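Local coordinates for sugar fermentation stimulation protein homolog (PDB 4DA2) that probably binds DNA and combines an OB-fold domain with a nuclease-like PD-(D/E)xK domain that holds two calcium ions, at residues Leu117-Glu122 / Val130-Ala135; Ala170-Ile175 / Val206-Leu211; Leu36-Gly41 / Asp80-Gly85; Arg152-Ile157 / Asp191-Glu196. The protein carries 1 engineered substitution. All blocks are in the same frame, centred on the assembly; numbering follows the deposited sequence.

Contacts 1, 2 and 4 belong to the PD-(D/E)xK domain, while contact 3 joins the OB domain to it. Contacts 1 and 2 are buried and share one sheet, strand 127-139 lying beside strand 169-176; yet contact 1 is a cluster of carboxylates around calcium, and contact 2 is a regular parallel ladder with aliphatic packing. Contact 4, buried too but farther from the chain centre, pairs the helices preceding the two strands of contact 2, combining isoleucine packing with one amide-carboxylate bond. Contact 3, only partly buried, joins its segments by a backbone bond at a capped helix start and by bridging waters, and reaches contact 1 through the bond from Gln84 to Ser134.

Contact 1 of 4, residues Leu117-Glu122 / Val130-Ala135; sequences LDYLIE and VETKSA. Engineered in segment 117-122: Ile121 (natural residue Leu). With CA (calcium ion), chain C; CA (calcium ion), chain D.
The PD-(D/E)xK metal site is built here on the hairpin of strands 115-122 and 127-139, where Asp118 faces the E-T-K run Glu131, Thr132 and Lys133. Tyr119 and Val130 form an antiparallel hydrogen-bonded pair, with Val130 N to Tyr119 O at 2.8 Å, and just before it in the chain, Asp118 turns its carboxylate across to the second strand. Asp118 OD2 binds the calcium ion of chain C at 2.4 Å and accepts two protons from Thr132: backbone N at 2.7 Å, on the anti side, and OG1 from the opposite face of the carboxylate plane. Three bonds thus grip one oxygen. Asp118 OD1 binds the calcium ion of chain D at 2.3 Å and lies farther, at 2.9 Å, from that of chain C, so the carboxylate bridges the two metals.

Glu131, with CG anti to its backbone N (chi1 175°) and a bend at chi2, curls back toward Asp118, the two carboxylate planes 42° apart. Its OE2 binds the calcium ion of chain C at 2.4 Å, and its OE1 takes the backbone N-H of Asp118. Lys133 NZ forms a salt bridge with Glu131 OE2, coming from above the carboxylate plane at 2.8 Å. Thr132 O and three waters also bind the chain C ion; Glu109 contributes to the other site. Two residues on from Tyr119, the engineered Ile121 sets CD1 against Val130 CG2 at 3.7 Å.

Leu117 packs on helix 151-165, whose His156 bonds Lys133; Val130 rests on strand 169-176, and strand 104-108 borders the hairpin.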
loop_
_atom_site.group_PDB
_atom_site.type_symbol
_atom_site.label_atom_id
_atom_site.label_comp_id
_atom_site.label_asym_id
_atom_site.label_seq_id
_atom_site.Cartn_x
_atom_site.Cartn_y
_atom_site.Cartn_z
ATOM N N LEU A 117 -7.208 2.294 -12.665
ATOM C CA LEU A 117 -7.318 1.792 -11.288
ATOM C C LEU A 117 -6.617 0.444 -11.197
ATOM O O LEU A 117 -6.419 -0.223 -12.210
ATOM C CB LEU A 117 -8.780 1.662 -10.885
ATOM C CG LEU A 117 -9.582 2.961 -10.840
ATOM C CD1 LEU A 117 -11.066 2.655 -10.526
ATOM C CD2 LEU A 117 -8.983 3.934 -9.824
ATOM N N ASP A 118 -6.258 0.026 -9.981
ATOM C CA ASP A 118 -5.402 -1.143 -9.817
ATOM C C ASP A 118 -5.949 -2.432 -10.389
ATOM O O ASP A 118 -5.215 -3.142 -11.102
ATOM C CB ASP A 118 -5.063 -1.377 -8.346
ATOM C CG ASP A 118 -4.159 -0.334 -7.800
ATOM O OD1 ASP A 118 -3.383 0.280 -8.573
ATOM O OD2 ASP A 118 -4.185 -0.113 -6.563
ATOM N N TYR A 119 -7.205 -2.755 -10.058
ATOM C CA TYR A 119 -7.787 -4.068 -10.435
ATOM C C TYR A 119 -9.214 -4.013 -10.927
ATOM O O TYR A 119 -10.032 -3.251 -10.411
ATOM C CB TYR A 119 -7.744 -5.053 -9.246
ATOM C CG TYR A 119 -6.383 -5.166 -8.553
ATOM C CD1 TYR A 119 -5.333 -5.859 -9.151
ATOM C CD2 TYR A 119 -6.165 -4.595 -7.304
ATOM C CE1 TYR A 119 -4.087 -5.965 -8.539
ATOM C CE2 TYR A 119 -4.919 -4.698 -6.661
ATOM C CZ TYR A 119 -3.887 -5.393 -7.280
ATOM O OH TYR A 119 -2.646 -5.486 -6.677
ATOM N N LEU A 120 -9.507 -4.861 -11.915
ATOM C CA LEU A 120 -10.868 -5.286 -12.181
ATOM C C LEU A 120 -10.928 -6.716 -11.702
ATOM O O LEU A 120 -10.123 -7.554 -12.110
ATOM C CB LEU A 120 -11.220 -5.221 -13.668
ATOM C CG LEU A 120 -12.644 -5.687 -13.970
ATOM C CD1 LEU A 120 -13.663 -4.813 -13.243
ATOM C CD2 LEU A 120 -12.921 -5.702 -15.488
ATOM N N ILE A 121 -11.883 -6.951 -10.811
ATOM C CA ILE A 121 -12.085 -8.247 -10.166
ATOM C C ILE A 121 -13.442 -8.801 -10.597
ATOM O O ILE A 121 -14.431 -8.071 -10.668
ATOM C CB ILE A 121 -11.954 -8.097 -8.644
ATOM C CG1 ILE A 121 -10.474 -7.925 -8.307
ATOM C CG2 ILE A 121 -12.513 -9.329 -7.870
ATOM C CD1 ILE A 121 -10.205 -7.486 -6.883
ATOM N N GLU A 122 -13.466 -10.087 -10.916
ATOM C CA GLU A 122 -14.694 -10.734 -11.360
ATOM C C GLU A 122 -15.215 -11.666 -10.298
ATOM O O GLU A 122 -14.470 -12.516 -9.779
ATOM C CB GLU A 122 -14.486 -11.466 -12.691
ATOM C CG GLU A 122 -15.788 -12.088 -13.243
ATOM C CD GLU A 122 -15.596 -12.824 -14.573
ATOM O OE1 GLU A 122 -14.505 -12.741 -15.174
ATOM O OE2 GLU A 122 -16.558 -13.470 -15.019
ATOM N N VAL A 130 -11.231 -2.244 -8.052
ATOM C CA VAL A 130 -10.589 -2.073 -6.746
ATOM C C VAL A 130 -9.279 -1.295 -6.884
ATOM O O VAL A 130 -8.414 -1.675 -7.681
ATOM C CB VAL A 130 -10.342 -3.441 -6.034
ATOM C CG1 VAL A 130 -9.661 -3.210 -4.676
ATOM C CG2 VAL A 130 -11.646 -4.200 -5.875
ATOM N N GLU A 131 -9.169 -0.186 -6.138
ATOM C CA GLU A 131 -7.939 0.590 -6.052
ATOM C C GLU A 131 -7.333 0.364 -4.668
ATOM O O GLU A 131 -8.059 0.420 -3.650
ATOM C CB GLU A 131 -8.222 2.089 -6.296
ATOM C CG GLU A 131 -7.026 3.042 -6.113
ATOM C CD GLU A 131 -5.869 2.720 -7.062
ATOM O OE1 GLU A 131 -6.143 2.165 -8.156
ATOM O OE2 GLU A 131 -4.688 2.986 -6.694
ATOM N N THR A 132 -6.030 0.069 -4.628
ATOM C CA THR A 132 -5.364 -0.115 -3.339
ATOM C C THR A 132 -4.404 1.041 -3.104
ATOM O O THR A 132 -3.749 1.514 -4.053
ATOM C CB THR A 132 -4.661 -1.487 -3.212
ATOM O OG1 THR A 132 -3.638 -1.590 -4.212
ATOM C CG2 THR A 132 -5.663 -2.615 -3.414
ATOM N N LYS A 133 -4.376 1.560 -1.879
ATOM C CA LYS A 133 -3.434 2.655 -1.540
ATOM C C LYS A 133 -2.552 2.343 -0.335
ATOM O O LYS A 133 -2.998 1.703 0.598
ATOM C CB LYS A 133 -4.197 3.948 -1.264
ATOM C CG LYS A 133 -5.041 4.412 -2.457
ATOM C CD LYS A 133 -4.443 5.609 -3.114
ATOM C CE LYS A 133 -5.153 5.971 -4.410
ATOM N NZ LYS A 133 -4.276 5.531 -5.539
ATOM N N SER A 134 -1.300 2.805 -0.380
ATOM C CA SER A 134 -0.393 2.653 0.754
ATOM C C SER A 134 -0.819 3.555 1.906
ATOM O O SER A 134 -1.038 4.761 1.714
ATOM C CB SER A 134 1.022 3.018 0.342
ATOM O OG SER A 134 1.920 2.897 1.452
ATOM N N ALA A 135 -0.909 2.975 3.101
ATOM C CA ALA A 135 -1.189 3.758 4.313
ATOM C C ALA A 135 -0.188 3.458 5.406
ATOM O O ALA A 135 -0.444 2.657 6.312
ATOM C CB ALA A 135 -2.627 3.505 4.807
HETATM CA CA CA C . -2.756 1.720 -6.187
HETATM CA CA CA D . -2.218 1.524 -10.120
HETATM O O HOH W 1 -4.339 2.828 -10.128
HETATM O O HOH W 2 -2.105 3.936 -5.474
HETATM O O HOH W 3 -1.486 2.799 -8.193
HETATM O O HOH W 4 -1.279 -0.247 -6.081
HETATM O O HOH W 5 -1.697 3.730 -11.384
#

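Contact 2 of 4, residues Ala170-Ile175 / Val206-Leu211; sequences AMIVFI and VEIRAL
Ile172 and Ile208 run alongside each other, projecting from the same face of a parallel ladder between strands 169-176 and 207-215 of the PD-(D/E)xK sheet. Helix 192-204 leads into the second of these strands. Five backbone hydrogen bonds alternate along the pair, from Glu207 N to Ala170 O through to Leu211 N to Phe174 O, and the axes of segments 170-175 and 207-211 are 18° apart.

The face carrying Ile172, Phe174, Ile208 and Ala210 is apolar. Ile172 extends CG1 anti to its backbone N (chi1 -173°), away from the neighbouring strand, which leaves the CG2 branch to touch Ile208 CG1 at 3.6 Å. Ile208 turns its CG2 to the edge of the Phe174 ring, meeting CE2 at 3.8 Å nearly in the ring plane, while Ile172 CG1 covers part of one ring face. Phe184 stacks with the same ring, and Tyr145 meets it at a slant. Beside the ring, Ala210 CB packs on Phe174 CB.

The other face mixes aliphatic and charged groups. Val173 CG1 and Ile175 CD1 both reach Leu211 CD1, and Phe88 of helix 81-93 lies over Val173 and Leu211. Met171 runs straight to SD and then bends at chi3 (-83°), which brings its methyl over one face of the Arg209 guanidinium, CE to NE 3.9 Å. Arg209, itself bent at chi2, pairs NE with Glu99 and folds back along its own strand. There NH2 holds Glu207 OE1 at 2.8 Å in the guanidinium plane, and NH1 meets Ile208 O at 3.1 Å from above the carbonyl plane.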
loop_
_atom_site.group_PDB
_atom_site.type_symbol
_atom_site.label_atom_id
_atom_site.label_comp_id
_atom_site.label_asym_id
_atom_site.label_seq_id
_atom_site.Cartn_x
_atom_site.Cartn_y
_atom_site.Cartn_z
ATOM N N ALA A 170 -17.467 -0.418 -6.843
ATOM C CA ALA A 170 -16.169 0.195 -6.688
ATOM C C ALA A 170 -15.712 0.085 -5.232
ATOM O O ALA A 170 -16.530 0.192 -4.302
ATOM C CB ALA A 170 -16.218 1.660 -7.126
ATOM N N MET A 171 -14.408 -0.121 -5.050
ATOM C CA MET A 171 -13.797 -0.287 -3.715
ATOM C C MET A 171 -12.420 0.353 -3.644
ATOM O O MET A 171 -11.636 0.276 -4.608
ATOM C CB MET A 171 -13.661 -1.776 -3.354
ATOM C CG MET A 171 -13.105 -2.018 -1.961
ATOM S SD MET A 171 -12.954 -3.780 -1.573
ATOM C CE MET A 171 -14.643 -4.056 -1.066
ATOM N N ILE A 172 -12.146 1.028 -2.522
ATOM C CA ILE A 172 -10.794 1.440 -2.191
ATOM C C ILE A 172 -10.325 0.703 -0.956
ATOM O O ILE A 172 -11.046 0.585 0.034
ATOM C CB ILE A 172 -10.609 3.009 -2.081
ATOM C CG1 ILE A 172 -9.136 3.400 -1.904
ATOM C CG2 ILE A 172 -11.469 3.624 -0.955
ATOM C CD1 ILE A 172 -8.898 4.884 -2.143
ATOM N N VAL A 173 -9.114 0.172 -1.043
ATOM C CA VAL A 173 -8.535 -0.594 0.056
ATOM C C VAL A 173 -7.244 0.061 0.482
ATOM O O VAL A 173 -6.291 0.136 -0.319
ATOM C CB VAL A 173 -8.257 -2.038 -0.355
ATOM C CG1 VAL A 173 -7.637 -2.814 0.841
ATOM C CG2 VAL A 173 -9.544 -2.760 -0.850
ATOM N N PHE A 174 -7.187 0.512 1.735
ATOM C CA PHE A 174 -5.954 1.063 2.292
ATOM C C PHE A 174 -5.113 -0.059 2.908
ATOM O O PHE A 174 -5.584 -0.843 3.729
ATOM C CB PHE A 174 -6.301 2.180 3.305
ATOM C CG PHE A 174 -6.996 3.337 2.673
ATOM C CD1 PHE A 174 -6.262 4.285 1.965
ATOM C CD2 PHE A 174 -8.388 3.455 2.708
ATOM C CE1 PHE A 174 -6.886 5.363 1.331
ATOM C CE2 PHE A 174 -9.024 4.563 2.092
ATOM C CZ PHE A 174 -8.272 5.494 1.388
ATOM N N ILE A 175 -3.862 -0.141 2.476
ATOM C CA ILE A 175 -2.950 -1.155 2.982
ATOM C C ILE A 175 -2.124 -0.527 4.109
ATOM O O ILE A 175 -1.139 0.207 3.864
ATOM C CB ILE A 175 -2.034 -1.705 1.845
ATOM C CG1 ILE A 175 -2.888 -2.181 0.646
ATOM C CG2 ILE A 175 -1.170 -2.826 2.389
ATOM C CD1 ILE A 175 -3.892 -3.324 0.963
ATOM N N VAL A 206 -19.002 4.026 -2.865
ATOM C CA VAL A 206 -17.671 3.388 -2.966
ATOM C C VAL A 206 -17.381 2.680 -1.642
ATOM O O VAL A 206 -17.458 3.292 -0.567
ATOM C CB VAL A 206 -16.523 4.387 -3.245
ATOM C CG1 VAL A 206 -15.142 3.641 -3.299
ATOM C CG2 VAL A 206 -16.790 5.206 -4.515
ATOM N N GLU A 207 -17.060 1.389 -1.715
ATOM C CA GLU A 207 -16.763 0.637 -0.475
ATOM C C GLU A 207 -15.343 0.975 -0.031
ATOM O O GLU A 207 -14.412 1.056 -0.861
ATOM C CB GLU A 207 -16.927 -0.860 -0.689
ATOM C CG GLU A 207 -18.362 -1.243 -1.093
ATOM C CD GLU A 207 -19.383 -1.146 0.048
ATOM O OE1 GLU A 207 -19.022 -1.463 1.197
ATOM O OE2 GLU A 207 -20.555 -0.763 -0.202
ATOM N N ILE A 208 -15.185 1.239 1.261
ATOM C CA ILE A 208 -13.850 1.561 1.796
ATOM C C ILE A 208 -13.411 0.484 2.815
ATOM O O ILE A 208 -14.148 0.179 3.753
ATOM C CB ILE A 208 -13.789 2.956 2.445
ATOM C CG1 ILE A 208 -14.098 4.048 1.400
ATOM C CG2 ILE A 208 -12.417 3.151 3.119
ATOM C CD1 ILE A 208 -14.218 5.462 1.996
ATOM N N ARG A 209 -12.218 -0.087 2.611
ATOM C CA ARG A 209 -11.674 -1.099 3.548
ATOM C C ARG A 209 -10.249 -0.670 3.885
ATOM O O ARG A 209 -9.609 0.094 3.129
ATOM C CB ARG A 209 -11.610 -2.494 2.898
ATOM C CG ARG A 209 -12.955 -3.027 2.328
ATOM C CD ARG A 209 -14.000 -3.384 3.391
ATOM N NE ARG A 209 -15.235 -3.854 2.740
ATOM C CZ ARG A 209 -16.309 -3.093 2.537
ATOM N NH1 ARG A 209 -16.336 -1.839 2.980
ATOM N NH2 ARG A 209 -17.372 -3.605 1.926
ATOM N N ALA A 210 -9.758 -1.170 5.010
ATOM C CA ALA A 210 -8.359 -0.994 5.392
ATOM C C ALA A 210 -7.841 -2.284 6.037
ATOM O O ALA A 210 -8.514 -2.879 6.863
ATOM C CB ALA A 210 -8.211 0.191 6.343
ATOM N N LEU A 211 -6.630 -2.680 5.664
ATOM C CA LEU A 211 -6.046 -3.930 6.125
ATOM C C LEU A 211 -4.747 -3.702 6.867
ATOM O O LEU A 211 -3.959 -2.864 6.458
ATOM C CB LEU A 211 -5.751 -4.818 4.928
ATOM C CG LEU A 211 -6.876 -5.027 3.910
ATOM C CD1 LEU A 211 -6.343 -5.833 2.718
ATOM C CD2 LEU A 211 -8.059 -5.748 4.564
#

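Contact 3 of 4, residues Leu36-Gly41 / Asp80-Gly85; sequences LITNTG and DTRLQG
The guanidinium of Arg82 has Thr38 OG1 over one face, while Leu36 CD2 comes to its NH1 at a slant, 3.7 Å away. The second flat group, the Asp80 carboxylate, sits at the N-cap of helix 81-93 and divides its oxygens between two tasks. OD2 accepts Leu83 N at 2.8 Å through its anti lone pair, capping the helix. OD1 faces the OB-domain loop, 3.4 Å from Thr38 CB, and takes protons from two waters. One of these also accepts Thr38 N; the other water lies 2.6 Å from Asp80 OD1, is also close to Thr38 OG1, and is weakly bonded by Arg82 NH1. Water thus ties the capping carboxylate to the loop.

The direct backbone link is Thr81 N to Thr38 O at 2.9 Å, nearly straight at 167°, so the first residue of the helix also spends its N-H on the loop. Thr38 places CG2 anti to its backbone N, laying that methyl 3.4 Å from Thr81 OG1 and near the start of the Arg82 chain. Asn39 forms an Asx turn, OD1 accepting Gly41 N at 3.0 Å, and its ND2 bonds Ile79 O just before the helix.

The loop after strand 31-36 therefore fits against the start of helix 81-93. Asp80 and Leu83 rest on strand 65-72 of the OB sheet, and Thr81 and Gln84 on strand 127-139.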
loop_
_atom_site.group_PDB
_atom_site.type_symbol
_atom_site.label_atom_id
_atom_site.label_comp_id
_atom_site.label_asym_id
_atom_site.label_seq_id
_atom_site.Cartn_x
_atom_site.Cartn_y
_atom_site.Cartn_z
ATOM N N LEU A 36 15.974 0.800 -5.256
ATOM C CA LEU A 36 14.735 1.303 -5.805
ATOM C C LEU A 36 13.726 1.607 -4.698
ATOM O O LEU A 36 13.596 0.858 -3.749
ATOM C CB LEU A 36 14.130 0.241 -6.726
ATOM C CG LEU A 36 13.232 0.761 -7.836
ATOM C CD1 LEU A 36 14.063 1.524 -8.864
ATOM C CD2 LEU A 36 12.475 -0.393 -8.505
ATOM N N ILE A 37 13.016 2.717 -4.845
ATOM C CA ILE A 37 11.924 3.062 -3.948
ATOM C C ILE A 37 10.647 3.104 -4.809
ATOM O O ILE A 37 10.560 3.854 -5.794
ATOM C CB ILE A 37 12.169 4.445 -3.261
ATOM C CG1 ILE A 37 13.344 4.384 -2.279
ATOM C CG2 ILE A 37 10.864 4.953 -2.574
ATOM C CD1 ILE A 37 13.906 5.769 -1.894
ATOM N N THR A 38 9.658 2.279 -4.463
ATOM C CA THR A 38 8.404 2.301 -5.190
ATOM C C THR A 38 7.342 2.777 -4.193
ATOM O O THR A 38 6.585 1.995 -3.619
ATOM C CB THR A 38 8.067 0.900 -5.774
ATOM O OG1 THR A 38 9.212 0.421 -6.497
ATOM C CG2 THR A 38 6.869 0.946 -6.719
ATOM N N ASN A 39 7.343 4.073 -3.949
ATOM C CA ASN A 39 6.340 4.734 -3.110
ATOM C C ASN A 39 6.523 6.244 -3.335
ATOM O O ASN A 39 7.606 6.784 -3.090
ATOM C CB ASN A 39 6.506 4.347 -1.632
ATOM C CG ASN A 39 5.302 4.740 -0.750
ATOM O OD1 ASN A 39 4.795 5.858 -0.837
ATOM N ND2 ASN A 39 4.870 3.814 0.128
ATOM N N THR A 40 5.463 6.898 -3.812
ATOM C CA THR A 40 5.552 8.297 -4.242
ATOM C C THR A 40 5.338 9.238 -3.070
ATOM O O THR A 40 5.450 10.459 -3.218
ATOM C CB THR A 40 4.545 8.634 -5.370
ATOM O OG1 THR A 40 3.223 8.230 -4.972
ATOM C CG2 THR A 40 4.935 7.941 -6.671
ATOM N N GLY A 41 5.035 8.661 -1.909
ATOM C CA GLY A 41 4.928 9.426 -0.662
ATOM C C GLY A 41 6.241 10.047 -0.195
ATOM O O GLY A 41 7.328 9.677 -0.660
ATOM N N ASP A 80 7.049 -0.584 0.038
ATOM C CA ASP A 80 7.034 -0.882 -1.396
ATOM C C ASP A 80 5.607 -1.192 -1.844
ATOM O O ASP A 80 4.985 -2.153 -1.369
ATOM C CB ASP A 80 7.964 -2.060 -1.725
ATOM C CG ASP A 80 8.096 -2.307 -3.236
ATOM O OD1 ASP A 80 9.045 -1.782 -3.855
ATOM O OD2 ASP A 80 7.257 -3.051 -3.794
ATOM N N THR A 81 5.091 -0.384 -2.759
ATOM C CA THR A 81 3.692 -0.552 -3.190
ATOM C C THR A 81 3.468 -1.809 -4.038
ATOM O O THR A 81 2.362 -2.364 -4.040
ATOM C CB THR A 81 3.132 0.704 -3.895
ATOM O OG1 THR A 81 3.858 0.932 -5.112
ATOM C CG2 THR A 81 3.218 1.920 -2.974
ATOM N N ARG A 82 4.512 -2.257 -4.737
ATOM C CA ARG A 82 4.468 -3.514 -5.469
ATOM C C ARG A 82 4.301 -4.717 -4.539
ATOM O O ARG A 82 3.464 -5.600 -4.824
ATOM C CB ARG A 82 5.695 -3.720 -6.357
ATOM C CG ARG A 82 5.782 -2.831 -7.558
ATOM C CD ARG A 82 7.109 -3.076 -8.257
ATOM N NE ARG A 82 7.250 -2.320 -9.497
ATOM C CZ ARG A 82 8.412 -2.065 -10.092
ATOM N NH1 ARG A 82 9.550 -2.489 -9.550
ATOM N NH2 ARG A 82 8.438 -1.374 -11.227
ATOM N N LEU A 83 5.052 -4.743 -3.435
ATOM C CA LEU A 83 4.951 -5.792 -2.455
ATOM C C LEU A 83 3.570 -5.730 -1.794
ATOM O O LEU A 83 2.928 -6.761 -1.610
ATOM C CB LEU A 83 6.061 -5.675 -1.394
ATOM C CG LEU A 83 6.123 -6.779 -0.341
ATOM C CD1 LEU A 83 5.970 -8.198 -0.913
ATOM C CD2 LEU A 83 7.431 -6.682 0.491
ATOM N N GLN A 84 3.152 -4.531 -1.397
ATOM C CA GLN A 84 1.785 -4.342 -0.835
ATOM C C GLN A 84 0.747 -4.940 -1.786
ATOM O O GLN A 84 -0.144 -5.685 -1.357
ATOM C CB GLN A 84 1.496 -2.861 -0.606
ATOM C CG GLN A 84 2.238 -2.245 0.569
ATOM C CD GLN A 84 1.884 -0.757 0.705
ATOM O OE1 GLN A 84 0.915 -0.297 0.101
ATOM N NE2 GLN A 84 2.625 -0.029 1.510
ATOM N N GLY A 85 0.866 -4.626 -3.075
ATOM C CA GLY A 85 -0.030 -5.168 -4.086
ATOM C C GLY A 85 0.031 -6.692 -4.162
ATOM O O GLY A 85 -0.997 -7.344 -4.287
HETATM O O HOH W 6 10.086 0.274 -2.490
HETATM O O HOH W 7 9.569 -2.055 -6.349
#

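Contact 4 of 4, residues Arg152-Ile157 / Asp191-Glu196; sequences RGQRHI and DPKIAE
Gln154 carries its amide across to the start of the neighbouring helix, where it meets the Asp191 carboxylate with the two planes turned 72° apart. Because CG is anti to its carbonyl carbon (chi1 -67°) and the chain runs out extended, NE2 reaches Asp191 OD2 at 3.0 Å. The bond keeps within the amide plane and uses the syn lone pair of OD2. Lys193 crosses the same side chain obliquely, its CD 3.7 Å from NE2, so aliphatic carbon lies beside the amide.

Deeper in, the isoleucines meet at about a right angle: Ile157 CD1 touches Ile194 CG2 at 3.7 Å. The other branch of Ile194, CG1, rests on Gln154 CG, likewise crosswise, and its CD1 comes near Gly153. Over residues 152-157 and 192-196 the two helices run nearly parallel, their axes 15° apart and 9.8 Å from each other at the closest.

Asp191 is the N-cap of helix 192-204: OD1 accepts Ile194 N at 3.2 Å, and OD2 also takes the backbone N of Ser150, just before the other helix. One carboxylate thus ties together the starts of both helices, and the helix N-terminus would probably favour its charged form.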
loop_
_atom_site.group_PDB
_atom_site.type_symbol
_atom_site.label_atom_id
_atom_site.label_comp_id
_atom_site.label_asym_id
_atom_site.label_seq_id
_atom_site.Cartn_x
_atom_site.Cartn_y
_atom_site.Cartn_z
ATOM N N ARG A 152 -2.659 12.252 -8.329
ATOM C CA ARG A 152 -2.893 10.898 -8.795
ATOM C C ARG A 152 -4.040 10.291 -7.973
ATOM O O ARG A 152 -5.003 9.802 -8.545
ATOM C CB ARG A 152 -1.601 10.091 -8.628
ATOM C CG ARG A 152 -1.552 8.718 -9.252
ATOM C CD ARG A 152 -0.334 7.978 -8.668
ATOM N NE ARG A 152 0.096 6.807 -9.429
ATOM C CZ ARG A 152 1.325 6.626 -9.911
ATOM N NH1 ARG A 152 2.278 7.535 -9.724
ATOM N NH2 ARG A 152 1.609 5.521 -10.580
ATOM N N GLY A 153 -3.933 10.350 -6.643
ATOM C CA GLY A 153 -4.969 9.823 -5.748
ATOM C C GLY A 153 -6.297 10.551 -5.796
ATOM O O GLY A 153 -7.355 9.923 -5.697
ATOM N N GLN A 154 -6.263 11.880 -5.945
ATOM C CA GLN A 154 -7.488 12.647 -6.132
ATOM C C GLN A 154 -8.232 12.170 -7.378
ATOM O O GLN A 154 -9.437 11.984 -7.324
ATOM C CB GLN A 154 -7.210 14.153 -6.224
ATOM C CG GLN A 154 -6.692 14.784 -4.937
ATOM C CD GLN A 154 -6.226 16.226 -5.146
ATOM O OE1 GLN A 154 -6.517 16.838 -6.163
ATOM N NE2 GLN A 154 -5.499 16.758 -4.187
ATOM N N ARG A 155 -7.493 11.945 -8.471
ATOM C CA ARG A 155 -8.048 11.407 -9.716
ATOM C C ARG A 155 -8.665 10.037 -9.525
ATOM O O ARG A 155 -9.744 9.789 -10.009
ATOM C CB ARG A 155 -6.973 11.328 -10.809
ATOM C CG ARG A 155 -6.762 12.636 -11.540
ATOM C CD ARG A 155 -5.747 12.438 -12.698
ATOM N NE ARG A 155 -4.921 13.626 -12.882
ATOM C CZ ARG A 155 -3.592 13.653 -12.817
ATOM N NH1 ARG A 155 -2.880 12.541 -12.588
ATOM N NH2 ARG A 155 -2.964 14.804 -12.990
ATOM N N HIS A 156 -7.953 9.153 -8.838
ATOM C CA HIS A 156 -8.462 7.805 -8.617
ATOM C C HIS A 156 -9.765 7.830 -7.837
ATOM O O HIS A 156 -10.701 7.129 -8.191
ATOM C CB HIS A 156 -7.442 6.939 -7.893
ATOM C CG HIS A 156 -6.214 6.629 -8.690
ATOM N ND1 HIS A 156 -5.045 6.200 -8.098
ATOM C CD2 HIS A 156 -5.968 6.678 -10.026
ATOM C CE1 HIS A 156 -4.135 5.979 -9.035
ATOM N NE2 HIS A 156 -4.665 6.282 -10.211
ATOM N N ILE A 157 -9.833 8.630 -6.775
ATOM C CA ILE A 157 -11.051 8.672 -5.947
ATOM C C ILE A 157 -12.229 9.238 -6.758
ATOM O O ILE A 157 -13.375 8.754 -6.651
ATOM C CB ILE A 157 -10.837 9.413 -4.596
ATOM C CG1 ILE A 157 -9.777 8.671 -3.764
ATOM C CG2 ILE A 157 -12.202 9.501 -3.798
ATOM C CD1 ILE A 157 -9.031 9.562 -2.718
ATOM N N ASP A 191 -3.576 15.913 2.749
ATOM C CA ASP A 191 -4.331 16.272 1.565
ATOM C C ASP A 191 -5.824 16.485 1.882
ATOM O O ASP A 191 -6.605 15.537 1.831
ATOM C CB ASP A 191 -4.155 15.224 0.464
ATOM C CG ASP A 191 -4.677 15.728 -0.880
ATOM O OD1 ASP A 191 -5.599 16.568 -0.857
ATOM O OD2 ASP A 191 -4.173 15.305 -1.945
ATOM N N PRO A 192 -6.219 17.733 2.196
ATOM C CA PRO A 192 -7.598 18.041 2.603
ATOM C C PRO A 192 -8.618 17.717 1.507
ATOM O O PRO A 192 -9.736 17.349 1.827
ATOM C CB PRO A 192 -7.557 19.548 2.865
ATOM C CG PRO A 192 -6.134 19.804 3.242
ATOM C CD PRO A 192 -5.337 18.911 2.337
ATOM N N LYS A 193 -8.237 17.840 0.236
ATOM C CA LYS A 193 -9.132 17.491 -0.889
ATOM C C LYS A 193 -9.463 15.978 -0.874
ATOM O O LYS A 193 -10.630 15.568 -1.096
ATOM C CB LYS A 193 -8.510 17.890 -2.235
ATOM C CG LYS A 193 -8.181 19.395 -2.362
ATOM C CD LYS A 193 -7.574 19.735 -3.722
ATOM C CE LYS A 193 -7.237 21.230 -3.820
ATOM N NZ LYS A 193 -6.538 21.532 -5.096
ATOM N N ILE A 194 -8.438 15.175 -0.591
ATOM C CA ILE A 194 -8.608 13.724 -0.507
ATOM C C ILE A 194 -9.506 13.347 0.663
ATOM O O ILE A 194 -10.389 12.494 0.522
ATOM C CB ILE A 194 -7.266 12.955 -0.443
ATOM C CG1 ILE A 194 -6.653 12.838 -1.840
ATOM C CG2 ILE A 194 -7.500 11.507 0.099
ATOM C CD1 ILE A 194 -5.318 12.144 -1.834
ATOM N N ALA A 195 -9.297 13.966 1.817
ATOM C CA ALA A 195 -10.189 13.689 2.960
ATOM C C ALA A 195 -11.662 14.016 2.605
ATOM O O ALA A 195 -12.569 13.222 2.893
ATOM C CB ALA A 195 -9.729 14.420 4.206
ATOM N N GLU A 196 -11.882 15.157 1.943
ATOM C CA GLU A 196 -13.234 15.541 1.485
ATOM C C GLU A 196 -13.790 14.548 0.457
ATOM O O GLU A 196 -14.950 14.138 0.553
ATOM C CB GLU A 196 -13.241 16.982 0.942
ATOM C CG GLU A 196 -14.583 17.459 0.370
ATOM C CD GLU A 196 -15.679 17.665 1.410
ATOM O OE1 GLU A 196 -15.482 17.362 2.611
ATOM O OE2 GLU A 196 -16.762 18.139 1.011
#